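Local coordinates for ankyrin-repeat protein B (Legionella pneumophila, PDB 5K34) that is a bacterial F-box effector that hijacks the host ubiquitin-proteasome system, its ankyrin domain, the part described here, probably serving to bind protein partners, at residues Tyr63-Lys67 / Gly109-Glu113; Lys7-Trp11 / Tyr42-Pro48; Ala18-Leu23 / Glu54-Thr60; Leu86-Leu90 / Ile103-Ile107; Ile34-Gln38 / Lys67-Asp71. All coordinates share one frame; numbering follows the deposited sequence.

Interaction 1: residues Tyr63-Lys67 / Gly109-Glu113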
# COMPACT_ATOMS: atom_id res chain seq x y z
N TYR A 63 -3.99 -6.52 -4.55
CA TYR A 63 -3.58 -6.44 -5.96
C TYR A 63 -2.16 -5.95 -6.08
O TYR A 63 -1.35 -6.52 -6.82
CB TYR A 63 -4.56 -5.55 -6.73
CG TYR A 63 -4.13 -5.29 -8.11
CD1 TYR A 63 -3.32 -4.21 -8.41
CD2 TYR A 63 -4.52 -6.13 -9.18
CE1 TYR A 63 -2.90 -3.93 -9.71
CE2 TYR A 63 -4.08 -5.88 -10.49
CZ TYR A 63 -3.29 -4.79 -10.73
OH TYR A 63 -2.89 -4.53 -12.04
N LEU A 64 -1.85 -4.84 -5.38
CA LEU A 64 -0.52 -4.26 -5.49
C LEU A 64 0.55 -5.27 -5.00
O LEU A 64 1.60 -5.41 -5.66
CB LEU A 64 -0.45 -2.95 -4.66
CG LEU A 64 -1.23 -1.78 -5.31
CD1 LEU A 64 -1.33 -0.63 -4.32
CD2 LEU A 64 -0.57 -1.28 -6.59
N TRP A 65 0.28 -5.89 -3.86
CA TRP A 65 1.21 -6.86 -3.29
C TRP A 65 1.44 -8.02 -4.24
O TRP A 65 2.59 -8.49 -4.41
CB TRP A 65 0.64 -7.38 -1.97
CG TRP A 65 1.46 -8.50 -1.39
CD1 TRP A 65 1.09 -9.84 -1.38
CD2 TRP A 65 2.80 -8.44 -0.90
NE1 TRP A 65 2.13 -10.58 -0.84
CE2 TRP A 65 3.18 -9.76 -0.57
CE3 TRP A 65 3.69 -7.40 -0.66
CZ2 TRP A 65 4.44 -10.06 -0.03
CZ3 TRP A 65 4.95 -7.70 -0.13
CH2 TRP A 65 5.30 -9.03 0.19
N ARG A 66 0.41 -8.49 -4.92
CA ARG A 66 0.52 -9.65 -5.81
C ARG A 66 1.19 -9.29 -7.12
O ARG A 66 1.98 -10.11 -7.64
CB ARG A 66 -0.89 -10.21 -6.04
CG ARG A 66 -0.96 -11.53 -6.81
CD ARG A 66 -0.16 -12.69 -6.15
NE ARG A 66 -0.69 -13.13 -4.85
CZ ARG A 66 0.04 -13.29 -3.74
NH1 ARG A 66 1.34 -13.06 -3.78
NH2 ARG A 66 -0.54 -13.65 -2.61
N LYS A 67 0.95 -8.10 -7.65
CA LYS A 67 1.35 -7.77 -9.01
C LYS A 67 2.73 -7.14 -9.08
O LYS A 67 3.38 -7.20 -10.16
CB LYS A 67 0.33 -6.85 -9.65
CG LYS A 67 -0.97 -7.59 -10.05
CD LYS A 67 -0.76 -8.58 -11.21
CE LYS A 67 -1.99 -9.42 -11.44
NZ LYS A 67 -1.66 -10.55 -12.35
N GLY A 109 0.72 -13.13 4.49
CA GLY A 109 1.27 -13.22 3.18
C GLY A 109 2.59 -12.46 3.07
O GLY A 109 3.58 -12.97 2.51
N MET A 110 2.66 -11.25 3.61
CA MET A 110 3.87 -10.48 3.52
C MET A 110 5.02 -11.09 4.31
O MET A 110 6.15 -11.07 3.80
CB MET A 110 3.63 -9.06 4.00
CG MET A 110 2.72 -8.26 3.04
SD MET A 110 2.40 -6.59 3.66
CE MET A 110 1.22 -6.03 2.45
N GLN A 111 4.76 -11.62 5.50
CA GLN A 111 5.85 -12.18 6.30
C GLN A 111 6.30 -13.54 5.80
O GLN A 111 7.47 -13.90 5.93
CB GLN A 111 5.42 -12.28 7.75
CG GLN A 111 5.24 -10.94 8.43
CD GLN A 111 5.12 -11.08 9.92
OE1 GLN A 111 4.36 -11.90 10.41
NE2 GLN A 111 5.89 -10.29 10.68
N GLU A 112 5.37 -14.33 5.26
CA GLU A 112 5.61 -15.78 5.07
C GLU A 112 5.76 -16.22 3.65
O GLU A 112 6.39 -17.26 3.39
CB GLU A 112 4.55 -16.62 5.81
CG GLU A 112 4.50 -16.23 7.28
CD GLU A 112 3.55 -17.04 8.14
OE1 GLU A 112 3.32 -18.24 7.86
OE2 GLU A 112 3.11 -16.49 9.17
N GLU A 113 5.18 -15.52 2.67
CA GLU A 113 5.29 -15.94 1.26
C GLU A 113 6.73 -15.90 0.75
O GLU A 113 7.61 -15.18 1.21
CB GLU A 113 4.42 -15.06 0.36
CG GLU A 113 2.95 -15.43 0.48
CD GLU A 113 2.01 -14.42 -0.20
OE1 GLU A 113 2.43 -13.47 -0.90
OE2 GLU A 113 0.78 -14.64 0.00

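Interaction 2: residues Lys7-Trp11 / Tyr42-Pro48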
# COMPACT_ATOMS: atom_id res chain seq x y z
N LYS A 7 4.85 13.56 -13.35
CA LYS A 7 5.02 12.34 -12.55
C LYS A 7 4.60 12.62 -11.11
O LYS A 7 3.97 11.77 -10.48
CB LYS A 7 6.46 11.75 -12.62
CG LYS A 7 6.90 11.13 -13.98
CD LYS A 7 5.85 10.24 -14.64
CE LYS A 7 6.28 9.77 -16.03
NZ LYS A 7 5.30 8.75 -16.51
N ARG A 8 4.92 13.78 -10.56
CA ARG A 8 4.51 14.08 -9.18
C ARG A 8 3.01 14.23 -9.08
O ARG A 8 2.43 13.76 -8.07
CB ARG A 8 5.23 15.37 -8.70
CG ARG A 8 6.65 15.11 -8.34
CD ARG A 8 7.34 16.42 -7.97
NE ARG A 8 8.67 16.10 -7.46
CZ ARG A 8 9.54 17.01 -7.03
NH1 ARG A 8 9.22 18.30 -7.07
NH2 ARG A 8 10.71 16.60 -6.57
N GLU A 9 2.34 14.85 -10.04
CA GLU A 9 0.89 14.96 -10.02
C GLU A 9 0.25 13.59 -10.11
O GLU A 9 -0.67 13.28 -9.36
CB GLU A 9 0.40 15.87 -11.15
CG GLU A 9 -1.11 15.92 -11.37
CD GLU A 9 -1.56 16.75 -12.59
OE1 GLU A 9 -0.75 16.97 -13.53
OE2 GLU A 9 -2.75 17.18 -12.58
N LEU A 10 0.76 12.74 -11.02
CA LEU A 10 0.27 11.37 -11.11
C LEU A 10 0.50 10.60 -9.81
O LEU A 10 -0.41 9.86 -9.40
CB LEU A 10 0.93 10.62 -12.26
CG LEU A 10 0.53 11.02 -13.71
CD1 LEU A 10 1.48 10.36 -14.69
CD2 LEU A 10 -0.90 10.60 -13.96
N TRP A 11 1.66 10.76 -9.21
CA TRP A 11 1.93 10.03 -7.95
C TRP A 11 0.92 10.44 -6.86
O TRP A 11 0.40 9.58 -6.15
CB TRP A 11 3.35 10.29 -7.46
CG TRP A 11 3.67 9.52 -6.20
CD1 TRP A 11 3.46 9.93 -4.91
CD2 TRP A 11 4.22 8.22 -6.14
NE1 TRP A 11 3.85 8.93 -4.05
CE2 TRP A 11 4.35 7.88 -4.77
CE3 TRP A 11 4.64 7.29 -7.11
CZ2 TRP A 11 4.87 6.66 -4.35
CZ3 TRP A 11 5.15 6.06 -6.68
CH2 TRP A 11 5.28 5.77 -5.32
N TYR A 42 10.87 13.09 -1.21
CA TYR A 42 9.83 14.04 -1.60
C TYR A 42 8.44 13.45 -1.32
O TYR A 42 7.52 14.12 -0.89
CB TYR A 42 9.96 14.44 -3.09
CG TYR A 42 8.93 15.47 -3.50
CD1 TYR A 42 9.09 16.83 -3.17
CD2 TYR A 42 7.77 15.08 -4.14
CE1 TYR A 42 8.12 17.76 -3.53
CE2 TYR A 42 6.79 16.00 -4.51
CZ TYR A 42 6.99 17.33 -4.18
OH TYR A 42 5.99 18.25 -4.53
N HIS A 43 8.33 12.14 -1.60
CA HIS A 43 7.09 11.37 -1.36
C HIS A 43 7.05 10.74 0.03
O HIS A 43 6.24 9.82 0.27
CB HIS A 43 6.93 10.35 -2.47
CG HIS A 43 6.73 10.97 -3.81
ND1 HIS A 43 5.73 11.90 -4.06
CD2 HIS A 43 7.40 10.82 -4.98
CE1 HIS A 43 5.79 12.28 -5.32
NE2 HIS A 43 6.78 11.63 -5.91
N LEU A 44 7.87 11.26 0.96
CA LEU A 44 7.89 10.84 2.35
C LEU A 44 8.24 9.34 2.51
O LEU A 44 7.89 8.74 3.54
CB LEU A 44 6.58 11.17 3.10
CG LEU A 44 6.09 12.62 2.98
CD1 LEU A 44 4.80 12.81 3.78
CD2 LEU A 44 7.14 13.73 3.17
N ASN A 45 8.86 8.76 1.47
CA ASN A 45 9.15 7.33 1.44
C ASN A 45 7.90 6.44 1.58
O ASN A 45 8.00 5.28 1.97
CB ASN A 45 10.25 6.94 2.46
CG ASN A 45 11.62 7.26 1.95
OD1 ASN A 45 12.47 7.79 2.77
ND2 ASN A 45 11.89 6.99 0.75
N ARG A 46 6.75 6.98 1.19
CA ARG A 46 5.53 6.19 1.17
C ARG A 46 5.30 5.56 -0.19
O ARG A 46 5.86 5.99 -1.21
CB ARG A 46 4.30 7.07 1.54
CG ARG A 46 4.51 7.97 2.76
CD ARG A 46 3.20 8.51 3.29
NE ARG A 46 2.59 7.53 4.19
CZ ARG A 46 1.29 7.34 4.31
NH1 ARG A 46 0.84 6.41 5.16
NH2 ARG A 46 0.41 8.03 3.57
N THR A 47 4.42 4.54 -0.23
CA THR A 47 4.00 3.95 -1.51
C THR A 47 2.48 3.84 -1.50
O THR A 47 1.85 3.96 -0.44
CB THR A 47 4.55 2.52 -1.67
OG1 THR A 47 3.95 1.66 -0.69
CG2 THR A 47 6.09 2.48 -1.58
N PRO A 48 1.87 3.54 -2.66
CA PRO A 48 0.44 3.32 -2.69
C PRO A 48 0.03 2.06 -1.95
O PRO A 48 -1.16 1.90 -1.64
CB PRO A 48 0.10 3.23 -4.19
CG PRO A 48 1.40 2.92 -4.86
CD PRO A 48 2.45 3.66 -4.01

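Interaction 3: residues Ala18-Leu23 / Glu54-Thr60. With SO4 (sulfate ion), chain C.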
# COMPACT_ATOMS: atom_id res chain seq x y z
N ALA A 18 -5.36 4.80 -4.50
CA ALA A 18 -5.12 3.60 -3.71
C ALA A 18 -5.79 3.68 -2.35
O ALA A 18 -6.45 2.71 -1.92
CB ALA A 18 -3.64 3.38 -3.55
N ARG A 19 -5.70 4.83 -1.66
CA ARG A 19 -6.33 4.97 -0.34
C ARG A 19 -7.84 4.82 -0.41
O ARG A 19 -8.46 4.35 0.57
CB ARG A 19 -5.95 6.35 0.20
CG ARG A 19 -6.28 6.49 1.71
CD ARG A 19 -5.88 7.86 2.26
NE ARG A 19 -4.46 8.11 2.23
CZ ARG A 19 -3.85 9.00 1.41
NH1 ARG A 19 -4.50 9.69 0.49
NH2 ARG A 19 -2.52 9.14 1.50
N SER A 20 -8.44 5.19 -1.54
CA SER A 20 -9.90 5.09 -1.68
C SER A 20 -10.34 3.79 -2.31
O SER A 20 -11.54 3.61 -2.58
CB SER A 20 -10.47 6.24 -2.49
OG SER A 20 -9.90 6.24 -3.78
N ASN A 21 -9.43 2.84 -2.51
CA ASN A 21 -9.79 1.54 -3.10
C ASN A 21 -10.26 1.67 -4.54
O ASN A 21 -10.96 0.79 -5.04
CB ASN A 21 -10.82 0.78 -2.24
CG ASN A 21 -10.63 -0.74 -2.25
OD1 ASN A 21 -9.59 -1.29 -2.61
ND2 ASN A 21 -11.66 -1.44 -1.75
N ASN A 22 -9.86 2.74 -5.21
CA ASN A 22 -10.19 2.93 -6.61
C ASN A 22 -9.15 2.27 -7.48
O ASN A 22 -8.25 2.90 -8.08
CB ASN A 22 -10.35 4.41 -6.94
CG ASN A 22 -11.04 4.61 -8.30
OD1 ASN A 22 -11.00 3.74 -9.16
ND2 ASN A 22 -11.65 5.77 -8.51
N LEU A 23 -9.24 0.94 -7.54
CA LEU A 23 -8.24 0.12 -8.24
C LEU A 23 -8.25 0.42 -9.75
O LEU A 23 -7.19 0.41 -10.39
CB LEU A 23 -8.45 -1.36 -7.98
CG LEU A 23 -7.43 -2.28 -8.63
CD1 LEU A 23 -5.98 -1.97 -8.26
CD2 LEU A 23 -7.76 -3.71 -8.25
N GLU A 54 -3.78 2.12 4.78
CA GLU A 54 -4.37 3.07 5.75
C GLU A 54 -5.78 3.44 5.38
O GLU A 54 -6.57 3.81 6.27
CB GLU A 54 -3.51 4.33 5.90
CG GLU A 54 -3.56 5.28 4.73
CD GLU A 54 -2.56 6.42 4.86
OE1 GLU A 54 -1.93 6.58 5.94
OE2 GLU A 54 -2.35 7.12 3.85
N GLY A 55 -6.19 3.34 4.11
CA GLY A 55 -7.57 3.59 3.69
C GLY A 55 -8.46 2.38 3.86
O GLY A 55 -9.63 2.47 3.48
N LYS A 56 -7.95 1.27 4.39
CA LYS A 56 -8.70 0.02 4.49
C LYS A 56 -9.12 -0.49 3.14
O LYS A 56 -10.11 -1.22 2.96
CB LYS A 56 -9.92 0.15 5.43
CG LYS A 56 -9.56 0.68 6.82
CD LYS A 56 -10.70 0.59 7.81
CE LYS A 56 -11.92 1.35 7.35
NZ LYS A 56 -12.94 1.31 8.47
N ALA A 57 -8.31 -0.15 2.12
CA ALA A 57 -8.57 -0.53 0.73
C ALA A 57 -7.87 -1.87 0.48
O ALA A 57 -6.92 -1.98 -0.28
CB ALA A 57 -8.04 0.58 -0.21
N TYR A 58 -8.38 -2.92 1.16
CA TYR A 58 -7.59 -4.15 1.23
C TYR A 58 -7.51 -4.91 -0.09
O TYR A 58 -6.51 -5.55 -0.35
CB TYR A 58 -8.04 -5.03 2.42
CG TYR A 58 -7.86 -4.33 3.73
CD1 TYR A 58 -6.60 -3.93 4.18
CD2 TYR A 58 -8.93 -4.08 4.55
CE1 TYR A 58 -6.42 -3.26 5.38
CE2 TYR A 58 -8.77 -3.44 5.79
CZ TYR A 58 -7.53 -3.02 6.17
OH TYR A 58 -7.43 -2.34 7.37
N GLN A 59 -8.54 -4.78 -0.92
CA GLN A 59 -8.45 -5.42 -2.26
C GLN A 59 -7.38 -4.73 -3.15
O GLN A 59 -6.63 -5.47 -3.79
CB GLN A 59 -9.79 -5.45 -2.97
CG GLN A 59 -10.93 -6.10 -2.17
CD GLN A 59 -11.81 -5.09 -1.48
OE1 GLN A 59 -11.30 -4.17 -0.80
NE2 GLN A 59 -13.12 -5.20 -1.64
N THR A 60 -7.27 -3.44 -3.06
CA THR A 60 -6.23 -2.74 -3.78
C THR A 60 -4.85 -3.11 -3.22
O THR A 60 -3.90 -3.31 -3.95
CB THR A 60 -6.48 -1.22 -3.74
OG1 THR A 60 -7.67 -0.94 -4.47
CG2 THR A 60 -5.32 -0.43 -4.38
S SO4 C . -15.16 -1.45 -0.62
O1 SO4 C . -16.56 -1.21 -1.12
O2 SO4 C . -14.25 -0.25 -0.97
O3 SO4 C . -15.16 -1.74 0.84
O4 SO4 C . -14.60 -2.73 -1.14

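Interaction 4: residues Leu86-Leu90 / Ile103-Ile107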
# COMPACT_ATOMS: atom_id res chain seq x y z
N LEU A 86 -0.07 -2.46 9.19
CA LEU A 86 -1.11 -3.51 9.34
C LEU A 86 -1.18 -3.97 10.79
O LEU A 86 -2.27 -4.15 11.34
CB LEU A 86 -0.84 -4.67 8.38
CG LEU A 86 -1.19 -4.39 6.92
CD1 LEU A 86 -0.45 -5.42 6.05
CD2 LEU A 86 -2.70 -4.45 6.70
N LYS A 87 -0.02 -4.20 11.39
CA LYS A 87 0.01 -4.66 12.79
C LYS A 87 -0.61 -3.62 13.71
O LYS A 87 -1.30 -4.00 14.65
CB LYS A 87 1.44 -4.98 13.20
CG LYS A 87 1.92 -6.34 12.70
CD LYS A 87 3.36 -6.57 13.16
CE LYS A 87 3.87 -7.93 12.76
NZ LYS A 87 3.50 -8.95 13.79
N LYS A 88 -0.35 -2.34 13.46
CA LYS A 88 -1.02 -1.30 14.26
C LYS A 88 -2.58 -1.32 14.17
O LYS A 88 -3.32 -1.16 15.15
CB LYS A 88 -0.52 0.06 13.87
CG LYS A 88 0.85 0.40 14.40
CD LYS A 88 1.23 1.87 14.15
CE LYS A 88 0.22 2.79 14.80
NZ LYS A 88 0.87 4.11 15.12
N GLN A 89 -3.07 -1.55 12.94
CA GLN A 89 -4.48 -1.69 12.68
C GLN A 89 -5.04 -2.92 13.43
O GLN A 89 -6.10 -2.83 14.05
CB GLN A 89 -4.75 -1.83 11.17
CG GLN A 89 -4.48 -0.55 10.40
CD GLN A 89 -4.94 -0.69 8.95
OE1 GLN A 89 -4.98 -1.80 8.40
NE2 GLN A 89 -5.27 0.42 8.33
N LEU A 90 -4.33 -4.02 13.35
CA LEU A 90 -4.79 -5.26 13.99
C LEU A 90 -4.90 -5.07 15.49
O LEU A 90 -5.82 -5.68 16.10
CB LEU A 90 -3.80 -6.37 13.70
CG LEU A 90 -4.20 -7.79 14.12
CD1 LEU A 90 -5.44 -8.25 13.36
CD2 LEU A 90 -3.03 -8.75 13.86
N ILE A 103 -6.64 -8.08 7.52
CA ILE A 103 -5.36 -7.55 7.95
C ILE A 103 -4.41 -8.71 8.28
O ILE A 103 -3.25 -8.73 7.82
CB ILE A 103 -5.57 -6.63 9.18
CG1 ILE A 103 -6.25 -5.35 8.75
CG2 ILE A 103 -4.23 -6.34 9.86
CD1 ILE A 103 -6.92 -4.60 9.93
N ARG A 104 -4.91 -9.67 9.02
CA ARG A 104 -4.13 -10.81 9.37
C ARG A 104 -3.63 -11.58 8.15
O ARG A 104 -2.47 -12.03 8.09
CB ARG A 104 -4.96 -11.70 10.31
CG ARG A 104 -4.88 -11.36 11.79
CD ARG A 104 -5.47 -12.43 12.76
NE ARG A 104 -5.41 -11.96 14.18
CZ ARG A 104 -6.39 -11.33 14.85
NH1 ARG A 104 -7.57 -11.13 14.29
NH2 ARG A 104 -6.19 -10.93 16.11
N ALA A 105 -4.51 -11.76 7.17
CA ALA A 105 -4.14 -12.48 5.95
C ALA A 105 -3.03 -11.72 5.18
O ALA A 105 -2.12 -12.38 4.63
CB ALA A 105 -5.36 -12.67 5.08
N LEU A 106 -3.11 -10.40 5.14
CA LEU A 106 -2.07 -9.61 4.47
C LEU A 106 -0.74 -9.67 5.25
O LEU A 106 0.31 -9.83 4.60
CB LEU A 106 -2.52 -8.15 4.29
CG LEU A 106 -3.46 -7.88 3.16
CD1 LEU A 106 -4.23 -6.59 3.32
CD2 LEU A 106 -2.71 -7.86 1.83
N ILE A 107 -0.78 -9.58 6.56
CA ILE A 107 0.44 -9.74 7.35
C ILE A 107 1.08 -11.08 7.08
O ILE A 107 2.29 -11.18 6.84
CB ILE A 107 0.19 -9.56 8.86
CG1 ILE A 107 -0.25 -8.12 9.16
CG2 ILE A 107 1.44 -9.94 9.65
CD1 ILE A 107 -0.87 -7.96 10.52

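Interaction 5: residues Ile34-Gln38 / Lys67-Asp71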
# COMPACT_ATOMS: atom_id res chain seq x y z
N ILE A 34 4.41 4.56 -14.12
CA ILE A 34 4.83 4.75 -12.74
C ILE A 34 5.11 3.38 -12.10
O ILE A 34 4.28 2.47 -12.15
CB ILE A 34 3.71 5.49 -11.95
CG1 ILE A 34 3.29 6.84 -12.63
CG2 ILE A 34 4.07 5.52 -10.46
CD1 ILE A 34 4.40 7.89 -12.63
N ASP A 35 6.27 3.24 -11.48
CA ASP A 35 6.61 2.08 -10.69
C ASP A 35 6.13 2.32 -9.25
O ASP A 35 6.70 3.17 -8.52
CB ASP A 35 8.13 1.84 -10.73
CG ASP A 35 8.55 0.64 -9.92
OD1 ASP A 35 7.77 0.08 -9.10
OD2 ASP A 35 9.74 0.20 -10.05
N PRO A 36 5.09 1.59 -8.81
CA PRO A 36 4.49 1.94 -7.51
C PRO A 36 5.37 1.52 -6.34
O PRO A 36 5.05 1.85 -5.18
CB PRO A 36 3.18 1.13 -7.52
CG PRO A 36 3.53 -0.08 -8.35
CD PRO A 36 4.42 0.44 -9.46
N THR A 37 6.43 0.75 -6.58
CA THR A 37 7.26 0.23 -5.49
C THR A 37 8.42 1.18 -5.14
O THR A 37 9.09 0.95 -4.11
CB THR A 37 7.88 -1.17 -5.84
OG1 THR A 37 8.92 -0.99 -6.83
CG2 THR A 37 6.83 -2.11 -6.38
N GLN A 38 8.68 2.16 -5.99
CA GLN A 38 9.83 3.02 -5.78
C GLN A 38 9.35 4.39 -5.30
O GLN A 38 8.40 4.97 -5.82
CB GLN A 38 10.64 3.15 -7.07
CG GLN A 38 11.28 1.83 -7.54
CD GLN A 38 12.01 1.06 -6.43
OE1 GLN A 38 11.63 -0.09 -6.06
NE2 GLN A 38 13.10 1.64 -5.92
N LYS A 67 0.95 -8.10 -7.65
CA LYS A 67 1.35 -7.77 -9.01
C LYS A 67 2.73 -7.14 -9.08
O LYS A 67 3.38 -7.20 -10.16
CB LYS A 67 0.33 -6.85 -9.65
CG LYS A 67 -0.97 -7.59 -10.05
CD LYS A 67 -0.76 -8.58 -11.21
CE LYS A 67 -1.99 -9.42 -11.44
NZ LYS A 67 -1.66 -10.55 -12.35
N TYR A 68 3.24 -6.58 -8.00
CA TYR A 68 4.53 -5.89 -8.00
C TYR A 68 5.36 -6.38 -6.85
O TYR A 68 4.83 -6.96 -5.88
CB TYR A 68 4.33 -4.36 -7.83
CG TYR A 68 3.54 -3.75 -8.96
CD1 TYR A 68 4.16 -3.37 -10.17
CD2 TYR A 68 2.16 -3.62 -8.85
CE1 TYR A 68 3.39 -2.84 -11.23
CE2 TYR A 68 1.38 -3.12 -9.90
CZ TYR A 68 2.02 -2.76 -11.08
OH TYR A 68 1.27 -2.25 -12.12
N THR A 69 6.66 -6.22 -6.93
CA THR A 69 7.57 -6.66 -5.86
C THR A 69 7.84 -5.55 -4.87
O THR A 69 8.65 -4.64 -5.12
CB THR A 69 8.91 -7.19 -6.44
OG1 THR A 69 8.60 -8.24 -7.36
CG2 THR A 69 9.79 -7.75 -5.30
N PHE A 70 7.07 -5.54 -3.79
CA PHE A 70 7.23 -4.58 -2.71
C PHE A 70 8.04 -5.19 -1.57
O PHE A 70 7.91 -6.37 -1.29
CB PHE A 70 5.85 -4.22 -2.08
CG PHE A 70 5.05 -3.23 -2.89
CD1 PHE A 70 5.16 -1.87 -2.70
CD2 PHE A 70 4.13 -3.69 -3.86
CE1 PHE A 70 4.41 -0.97 -3.43
CE2 PHE A 70 3.39 -2.80 -4.62
CZ PHE A 70 3.51 -1.45 -4.40
N ASP A 71 8.86 -4.35 -0.91
CA ASP A 71 9.51 -4.72 0.32
C ASP A 71 8.52 -4.42 1.47
O ASP A 71 8.28 -3.24 1.75
CB ASP A 71 10.80 -3.93 0.48
CG ASP A 71 11.45 -4.16 1.82
OD1 ASP A 71 10.93 -4.90 2.69
OD2 ASP A 71 12.52 -3.50 2.06
O HOH W 1 9.13 -1.40 -2.03
O HOH W 2 10.24 -3.82 -7.45

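Interaction 1: residues Tyr63-Lys67 / Gly109-Glu113
W65 and M110 mark where the backbones of 63-67 and 109-113 come nearest, with their CA atoms 8.2 Å apart. The first segment is the C-terminal end of helix 58-67. The second is the last turn of helix 97-112, and E113 is the first residue to leave helical geometry. The W65 indole fills the gap between the two backbones. Its CG is anti to the backbone N (chi1 174°), and the ring reaches across to helix 97-112. M110 lies over one face of the indole. Its CG sits 3.7 Å from the centroid of the W65 six-membered ring, almost on the normal, as a CH-pi contact. The M110 sulfur follows above the same ring as a more distant Met-aromatic contact. At the indole edge, W65 NE1 donates in the ring plane to E113 OE1 at 2.9 Å. R66 adds a salt bridge. Its chain bends twice and presents the guanidinium end-on: NH1 meets E113 OE1 at 3.1 Å, and NH2 meets E113 OE2, also at 3.1 Å. W65 NE1 and R66 NH1 approach E113 OE1 from opposite faces of the carboxylate plane. F70 and P72 also touch W65. The carboxylate is thus held by three N-H groups from one helix end. They fix its rotation and would favour its charged form. This ties the end of the last helix to helix 58-67 within the ankyrin domain.

Interaction 2: residues Lys7-Trp11 / Tyr42-Pro48
R8 and W11 of helix 5-19 each meet an aromatic side chain of the loop 42-48. This loop holds a type I' beta turn from H43 to R46 and ends at T47 and P48, which open helix 48-54 as in the ankyrin TPLH motif, T47 being the N-cap. Two flat pairs form side by side. The R8 guanidinium lies flat on the Y42 ring, with the planes only 6° apart. R8 CZ is 3.6 Å from the Y42 ring centroid and directly over it, a cation-pi stack. The R8 chain, extended from CG to NE, carries it there. The H43 imidazole stacks on the five-membered ring of the W11 indole, centroids 3.7 Å apart and planes at 29°. The tilt brings H43 ND1 to 3.1 Å from W11 CD1. With chi1 at -178° the indole leaves the helix beside its own carbonyl carbon and reaches H43. Y42 meets the other face of H43, with H43 CE1 at the Y42 ring edge. At the six-membered end of the indole, P48 CD is 3.8 Å from W11 CH2. R46 sends its charged end to D76 and E54. At the indole edge, near the ring plane, R46 O lies 3.4 Å from W11 CZ2.

Interaction 3: residues Ala18-Leu23 / Glu54-Thr60
The R19 guanidinium meets E54 at its edge. E54 OE2 lies in the guanidinium plane, 2.8 Å from R19 NE and 3.1 Å from R19 NH2, a side-on grip on one oxygen. NE reaches it on the anti side, tilted 35° from the carboxylate plane, and NH2 nearly along the C-O axis. The N21 and Q59 side chains cross at about a right angle, their amide planes 46° apart. N21 ND2 donates to Q59 OE1 at 2.9 Å, from above its carbonyl plane. Both amides also hold a sulfate, probably from the crystallisation liquor. N21 OD1 takes two bonds from T60: OG1 at 2.7 Å and backbone N at 3.2 Å. G55 CA packs on R19 O, 3.3 Å away, as a CA-H...O contact. N21 and K56 each end a helix in a Schellman motif, side by side as in successive ankyrin repeats. A52 of helix 48-54 backs A57 and T60, and Y58 packs on helix 97-112.

Interaction 4: residues Leu86-Leu90 / Ile103-Ile107
Helices 82-91 and 97-112 form an antiparallel pair at the C-terminal end of the ankyrin stack, and L86, L90, I103 and I107 make up most of their interface. The short helical segments approach to 9.6 Å between axes, with 151° between their directions. L86 and I103 lie nearest by backbone, CA to CA 6.0 Å. The contact is mainly aliphatic. L86 CB meets I107 CG1 at 3.6 Å, and its CD1 branch rests on L106 CB. The other branch, CD2, faces I103 CG2 at 4.0 Å. That methyl of I103 also sits 3.3 Å from the carbonyl L86 O and touches L90 CB. It is placed there because CG2 is anti to the backbone N, while CG1 points on to Q89 (chi1 -71°). I103 CD1 ends 3.7 Å from Q89 CB. At the outer margin L90 CD1 lies over the centre of the R104 guanidinium face and 3.5 Å from R104 CG. Elsewhere on the rim, the K87 chain lays its CG 3.9 Å from I107 CD1. On the inner side Y58 of helix 58-67 covers L86, I103 and L106. Q89 bonds to Y58 OH and to I53 O, joining the pair to helices 58-67 and 48-54.

Interaction 5: residues Ile34-Gln38 / Lys67-Asp71
P36 and T37 press on two aromatic rings, Y68 and F70, and CH-pi contacts dominate. P36 CG stands over the centre of the Y68 ring, 3.7 Å from its centroid. T37 CG2 does the same to F70, at 3.8 Å from the ring centroid and almost on the normal. With T37 OG1 between the backbone N and the carbonyl carbon (chi1 72°), CG2 is left to face F70. T37 CG2 also meets Y68 CB, and P36 CB lies farther off, 4.1 Å from F70 CZ.

The polar bonds are local or pass through water. D35 OD1 accepts from T37 N at 2.9 Å, an Asx turn, and from T37 OG1 at 2.8 Å. One water links T37 O to D71 N. A second donates to T37 OG1 and T69 O.

These are the loops after helices 23-30 and 58-67, related in sequence (D35-P36 and D71-P72) and packed as in neighbouring ankyrin repeats. P36 sits against P48 and L30, and F70 against L49, L64 and W65. P36 O, 3.4 Å from F70 CE1, is buried without a polar partner. Direct cohesion between the loops is thus apolar, while D35 sets the rotation of the threonine and water bridges the polar margin.

Overall arrangement
Interaction 4 is the most buried contact and mainly aliphatic, with no polar bond between the segments, whereas interactions 1, 2, 3 and 5 are partly buried and mix packing with polar or aromatic contacts. Interactions 1 and 4 both use helix 97-112 and meet through M110 and L86. Interactions 2 and 3 both start from helix 5-19, and a salt bridge joins them. Interactions 1 and 3 share helix 58-67, while interaction 5 takes the loop just after it. Salt bridges mark interactions 1 and 3; interaction 2 relies on stacking, interaction 5 on CH-pi contacts and water. Interactions 2 and 4 lie on opposite sides of the centre, about 23 Å apart between centres.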